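Local coordinates for conserved hypothetical protein BT1257 (Bacteroides thetaiotaomicron, PDB 2FG1) that is of unknown function but carries a macro domain and probably removes ADP-ribose from modified thymidine in DNA, at residues F63-Q69 with A80-H86; A13-I17 with V153-D157. All coordinates share one frame; numbering follows the deposited sequence.

Contact 1: F63-Q69 with A80-H86; sequences FTLGAVQ and ANMIGQH
Ala80 lays its CB against Val68 CG1 at 3.9 Å, on the face of the sheet that helix 100-117 covers. Asn81 exchanges two backbone bonds with Gln69, and the two side chains run alongside each other. Asn81 ND2 donates a hydrogen bond to Gln69 OE1 at 2.9 Å; the oxygen lies in the plane of the Asn81 amide, although the two amide planes are turned 62° apart. Asn81 OD1 bonds to His26 NE2, and ND2 has a second partner in Pro49 O. Selenomethionine Met82 pairs with Val68 without backbone bonds, its CG beside the valine methyls. This is the antiparallel edge hairpin of the macro-domain sheet, entered through a type II turn from Thr64 to Ala67. Ile83 N donates to Ala67 O, and Ile83 O receives Gly66 N at 2.9 Å, nearly straight (173°). With CG1 anti to its carbonyl carbon (chi1 -56°), Ile83 sets CD1 over the centre of one face of the Phe63 ring, 3.6 Å from the centroid. Were Phe63 an alanine, that methyl would lose the ring face, which is likely to open a gap among Trp56, Tyr57 and Tyr53. Beyond Gly84, Leu65 CD2 rests 3.7 Å from Gln85 O.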
loop_
_atom_site.group_PDB
_atom_site.type_symbol
_atom_site.label_atom_id
_atom_site.label_comp_id
_atom_site.label_asym_id
_atom_site.label_seq_id
_atom_site.Cartn_x
_atom_site.Cartn_y
_atom_site.Cartn_z
ATOM N N PHE A 63 13.434 -1.583 8.538
ATOM C CA PHE A 63 12.230 -0.814 8.797
ATOM C C PHE A 63 12.503 0.603 8.320
ATOM O O PHE A 63 12.749 1.517 9.113
ATOM C CB PHE A 63 11.837 -0.854 10.280
ATOM C CG PHE A 63 10.441 -0.358 10.539
ATOM C CD1 PHE A 63 9.354 -1.222 10.415
ATOM C CD2 PHE A 63 10.207 0.968 10.888
ATOM C CE1 PHE A 63 8.068 -0.772 10.628
ATOM C CE2 PHE A 63 8.924 1.426 11.109
ATOM C CZ PHE A 63 7.852 0.559 10.984
ATOM N N THR A 64 12.485 0.758 7.002
ATOM C CA THR A 64 12.967 1.975 6.357
ATOM C C THR A 64 12.007 2.389 5.249
ATOM O O THR A 64 11.299 1.559 4.676
ATOM C CB THR A 64 14.389 1.786 5.754
ATOM O OG1 THR A 64 14.423 0.613 4.933
ATOM C CG2 THR A 64 15.421 1.642 6.854
ATOM N N LEU A 65 12.000 3.683 4.945
ATOM C CA LEU A 65 11.256 4.197 3.803
ATOM C C LEU A 65 11.628 3.421 2.542
ATOM O O LEU A 65 12.827 3.244 2.250
ATOM C CB LEU A 65 11.547 5.688 3.609
ATOM C CG LEU A 65 10.895 6.610 4.643
ATOM C CD1 LEU A 65 11.582 7.967 4.627
ATOM C CD2 LEU A 65 9.404 6.765 4.395
ATOM N N GLY A 66 10.619 2.954 1.810
ATOM C CA GLY A 66 10.858 2.175 0.602
ATOM C C GLY A 66 10.755 0.676 0.799
ATOM O O GLY A 66 10.661 -0.053 -0.181
ATOM N N ALA A 67 10.746 0.221 2.056
ATOM C CA ALA A 67 10.649 -1.209 2.359
ATOM C C ALA A 67 9.198 -1.686 2.385
ATOM O O ALA A 67 8.268 -0.896 2.608
ATOM C CB ALA A 67 11.343 -1.533 3.686
ATOM N N VAL A 68 9.005 -2.984 2.169
ATOM C CA VAL A 68 7.671 -3.581 2.136
ATOM C C VAL A 68 7.696 -4.910 2.872
ATOM O O VAL A 68 8.629 -5.706 2.701
ATOM C CB VAL A 68 7.192 -3.826 0.672
ATOM C CG1 VAL A 68 5.759 -4.363 0.653
ATOM C CG2 VAL A 68 7.292 -2.552 -0.159
ATOM N N GLN A 69 6.638 -5.160 3.646
ATOM C CA GLN A 69 6.391 -6.447 4.286
ATOM C C GLN A 69 5.123 -7.045 3.702
ATOM O O GLN A 69 4.085 -6.377 3.663
ATOM C CB GLN A 69 6.210 -6.229 5.783
ATOM C CG GLN A 69 5.853 -7.460 6.591
ATOM C CD GLN A 69 5.583 -7.090 8.022
ATOM O OE1 GLN A 69 4.747 -6.239 8.301
ATOM N NE2 GLN A 69 6.289 -7.737 8.948
ATOM N N ALA A 80 0.293 -5.894 1.647
ATOM C CA ALA A 80 1.621 -5.310 1.574
ATOM C C ALA A 80 1.655 -4.055 2.428
ATOM O O ALA A 80 1.023 -3.043 2.093
ATOM C CB ALA A 80 1.968 -4.992 0.120
ATOM N N ASN A 81 2.383 -4.133 3.540
ATOM C CA ASN A 81 2.605 -2.983 4.421
ATOM C C ASN A 81 3.800 -2.216 3.844
ATOM O O ASN A 81 4.931 -2.669 3.957
ATOM C CB ASN A 81 2.947 -3.449 5.851
ATOM C CG ASN A 81 1.808 -4.190 6.548
ATOM O OD1 ASN A 81 0.633 -3.923 6.339
ATOM N ND2 ASN A 81 2.179 -5.090 7.469
HETATM N N MSE A 82 3.533 -1.079 3.200
HETATM C CA MSE A 82 4.554 -0.347 2.450
HETATM C C MSE A 82 4.979 0.882 3.226
HETATM O O MSE A 82 4.167 1.767 3.454
HETATM C CB MSE A 82 3.985 0.122 1.103
HETATM C CG MSE A 82 3.442 -1.001 0.199
HETATM SE SE MSE A 82 2.988 -0.384 -1.595
HETATM C CE MSE A 82 1.700 1.016 -1.144
ATOM N N ILE A 83 6.246 0.966 3.623
ATOM C CA ILE A 83 6.670 2.136 4.397
ATOM C C ILE A 83 6.928 3.301 3.448
ATOM O O ILE A 83 7.977 3.372 2.803
ATOM C CB ILE A 83 7.887 1.851 5.299
ATOM C CG1 ILE A 83 7.595 0.680 6.244
ATOM C CG2 ILE A 83 8.242 3.108 6.101
ATOM C CD1 ILE A 83 8.768 0.330 7.152
ATOM N N GLY A 84 5.956 4.210 3.363
ATOM C CA GLY A 84 5.983 5.272 2.358
ATOM C C GLY A 84 5.712 6.674 2.853
ATOM O O GLY A 84 5.549 7.593 2.052
ATOM N N GLN A 85 5.646 6.839 4.166
ATOM C CA GLN A 85 5.495 8.171 4.717
ATOM C C GLN A 85 6.367 8.343 5.951
ATOM O O GLN A 85 6.590 7.404 6.720
ATOM C CB GLN A 85 4.025 8.525 4.975
ATOM C CG GLN A 85 3.449 7.894 6.199
ATOM C CD GLN A 85 2.026 8.361 6.481
ATOM O OE1 GLN A 85 1.084 7.933 5.803
ATOM N NE2 GLN A 85 1.861 9.219 7.493
ATOM N N HIS A 86 6.882 9.557 6.099
ATOM C CA HIS A 86 7.796 9.893 7.174
ATOM C C HIS A 86 7.020 10.553 8.302
ATOM O O HIS A 86 6.464 11.639 8.128
ATOM C CB HIS A 86 8.879 10.829 6.647
ATOM C CG HIS A 86 9.881 11.229 7.681
ATOM N ND1 HIS A 86 10.605 10.310 8.412
ATOM C CD2 HIS A 86 10.279 12.450 8.107
ATOM C CE1 HIS A 86 11.413 10.950 9.240
ATOM N NE2 HIS A 86 11.230 12.248 9.079
#

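Contact 2: A13-I17 with V153-D157; sequences ATAPI and VTVYD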
loop_
_atom_site.group_PDB
_atom_site.type_symbol
_atom_site.label_atom_id
_atom_site.label_comp_id
_atom_site.label_asym_id
_atom_site.label_seq_id
_atom_site.Cartn_x
_atom_site.Cartn_y
_atom_site.Cartn_z
ATOM N N ALA A 13 -11.249 -1.723 -0.116
ATOM C CA ALA A 13 -10.128 -2.518 -0.603
ATOM C C ALA A 13 -9.873 -3.758 0.258
ATOM O O ALA A 13 -9.189 -4.683 -0.185
ATOM C CB ALA A 13 -8.868 -1.670 -0.725
ATOM N N THR A 14 -10.436 -3.799 1.469
ATOM C CA THR A 14 -10.312 -5.015 2.298
ATOM C C THR A 14 -11.285 -6.106 1.857
ATOM O O THR A 14 -11.236 -7.232 2.377
ATOM C CB THR A 14 -10.452 -4.756 3.822
ATOM O OG1 THR A 14 -11.793 -4.374 4.125
ATOM C CG2 THR A 14 -9.488 -3.673 4.286
ATOM N N ALA A 15 -12.160 -5.775 0.902
ATOM C CA ALA A 15 -13.053 -6.748 0.281
ATOM C C ALA A 15 -12.805 -6.732 -1.233
ATOM O O ALA A 15 -13.659 -6.290 -2.008
ATOM C CB ALA A 15 -14.508 -6.422 0.597
ATOM N N PRO A 16 -11.609 -7.168 -1.662
ATOM C CA PRO A 16 -11.219 -6.958 -3.064
ATOM C C PRO A 16 -11.980 -7.826 -4.060
ATOM O O PRO A 16 -12.342 -8.972 -3.754
ATOM C CB PRO A 16 -9.738 -7.317 -3.066
ATOM C CG PRO A 16 -9.603 -8.328 -1.952
ATOM C CD PRO A 16 -10.541 -7.838 -0.890
ATOM N N ILE A 17 -12.229 -7.268 -5.240
ATOM C CA ILE A 17 -13.016 -7.930 -6.278
ATOM C C ILE A 17 -12.218 -8.959 -7.064
ATOM O O ILE A 17 -10.994 -9.022 -6.976
ATOM C CB ILE A 17 -13.602 -6.903 -7.288
ATOM C CG1 ILE A 17 -12.484 -6.240 -8.101
ATOM C CG2 ILE A 17 -14.497 -5.893 -6.556
ATOM C CD1 ILE A 17 -12.943 -5.516 -9.370
ATOM N N VAL A 153 -4.639 -3.238 -11.463
ATOM C CA VAL A 153 -4.749 -2.414 -10.257
ATOM C C VAL A 153 -6.171 -1.919 -10.128
ATOM O O VAL A 153 -6.698 -1.341 -11.073
ATOM C CB VAL A 153 -3.807 -1.185 -10.307
ATOM C CG1 VAL A 153 -3.979 -0.319 -9.063
ATOM C CG2 VAL A 153 -2.348 -1.613 -10.450
ATOM N N THR A 154 -6.767 -2.148 -8.958
ATOM C CA THR A 154 -8.089 -1.633 -8.621
ATOM C C THR A 154 -7.974 -0.691 -7.433
ATOM O O THR A 154 -7.380 -1.053 -6.411
ATOM C CB THR A 154 -9.070 -2.785 -8.298
ATOM O OG1 THR A 154 -9.091 -3.695 -9.410
ATOM C CG2 THR A 154 -10.494 -2.272 -8.087
ATOM N N VAL A 155 -8.518 0.516 -7.604
ATOM C CA VAL A 155 -8.558 1.537 -6.556
ATOM C C VAL A 155 -10.002 1.622 -6.081
ATOM O O VAL A 155 -10.926 1.728 -6.897
ATOM C CB VAL A 155 -8.059 2.917 -7.070
ATOM C CG1 VAL A 155 -8.220 3.992 -6.000
ATOM C CG2 VAL A 155 -6.590 2.839 -7.500
ATOM N N TYR A 156 -10.166 1.575 -4.757
ATOM C CA TYR A 156 -11.472 1.499 -4.116
ATOM C C TYR A 156 -11.812 2.835 -3.484
ATOM O O TYR A 156 -11.097 3.289 -2.591
ATOM C CB TYR A 156 -11.472 0.386 -3.047
ATOM C CG TYR A 156 -11.292 -0.992 -3.639
ATOM C CD1 TYR A 156 -12.374 -1.847 -3.764
ATOM C CD2 TYR A 156 -10.049 -1.424 -4.094
ATOM C CE1 TYR A 156 -12.225 -3.107 -4.325
ATOM C CE2 TYR A 156 -9.889 -2.680 -4.673
ATOM C CZ TYR A 156 -10.985 -3.513 -4.774
ATOM O OH TYR A 156 -10.852 -4.755 -5.349
ATOM N N ASP A 157 -12.886 3.459 -3.963
ATOM C CA ASP A 157 -13.352 4.750 -3.469
ATOM C C ASP A 157 -14.359 4.509 -2.349
ATOM O O ASP A 157 -15.345 3.780 -2.532
ATOM C CB ASP A 157 -14.050 5.554 -4.585
ATOM C CG ASP A 157 -13.101 6.048 -5.679
ATOM O OD1 ASP A 157 -11.864 5.964 -5.540
ATOM O OD2 ASP A 157 -13.633 6.528 -6.703
#
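Tyr156 OH accepts a hydrogen bond from Ile17 N at 2.9 Å, with an N-H...O angle of 163°. That N-H comes in at the edge of the ring, near its plane. His122 ND1 of strand 120-123 is also hydrogen-bonded to Tyr156 OH, giving this polar atom two partners. The same hydroxyl is hemmed in by carbon: Pro16 CA lies 3.2 Å from Tyr156 OH, and Ile17 CG1 stands 3.5 Å from it. Ile17 turns CG1 between its own N and carbonyl carbon (chi1 67°), which brings this branch beside the oxygen. Ala13 sits over one ring face, its CA 3.8 Å from the Tyr156 centroid in a CH-pi contact offset toward the rim, while Ala13 CB meets Tyr156 CD2 at 3.6 Å. The loop thus meets the ring base through Ala13 and, after swinging out at Thr14, its hydroxyl end through Pro16 and Ile17.

In the second shell, Lys22 NZ, opening strand 22-29, bonds to Pro16 O, and Lys45 NZ, ending helix 38-45, to Thr14 O. The loop links strands 7-10 and 22-29 of the macro domain. Strand 153-157 runs between parallel strands 7-10 and 120-123, helix 135-147 packs on Val153 and Val155, and helix 38-45 receives Ala13 and Thr14.

Overall arrangement
Contacts 1 and 2 lie on opposite sides of the chain's centre, with their own centres 20 Å apart and nearest atoms about 10 Å apart, so they do not touch. They share the mixed six-stranded sheet of the macro domain, ordered 7-10, 153-157, 120-123, 22-29, 77-85, 68-74. Contact 1 occupies the antiparallel end of this sheet; contact 2 reaches it near the other end, at strand 153-157. Along the chain, 13-17 comes first and 153-157 last, so contact 1 is nested between them. Contact 2 thus brings an early loop to the final strand, while contact 1 joins neighbouring strands locally; strands 22-29 and 120-123 bridge the two regions.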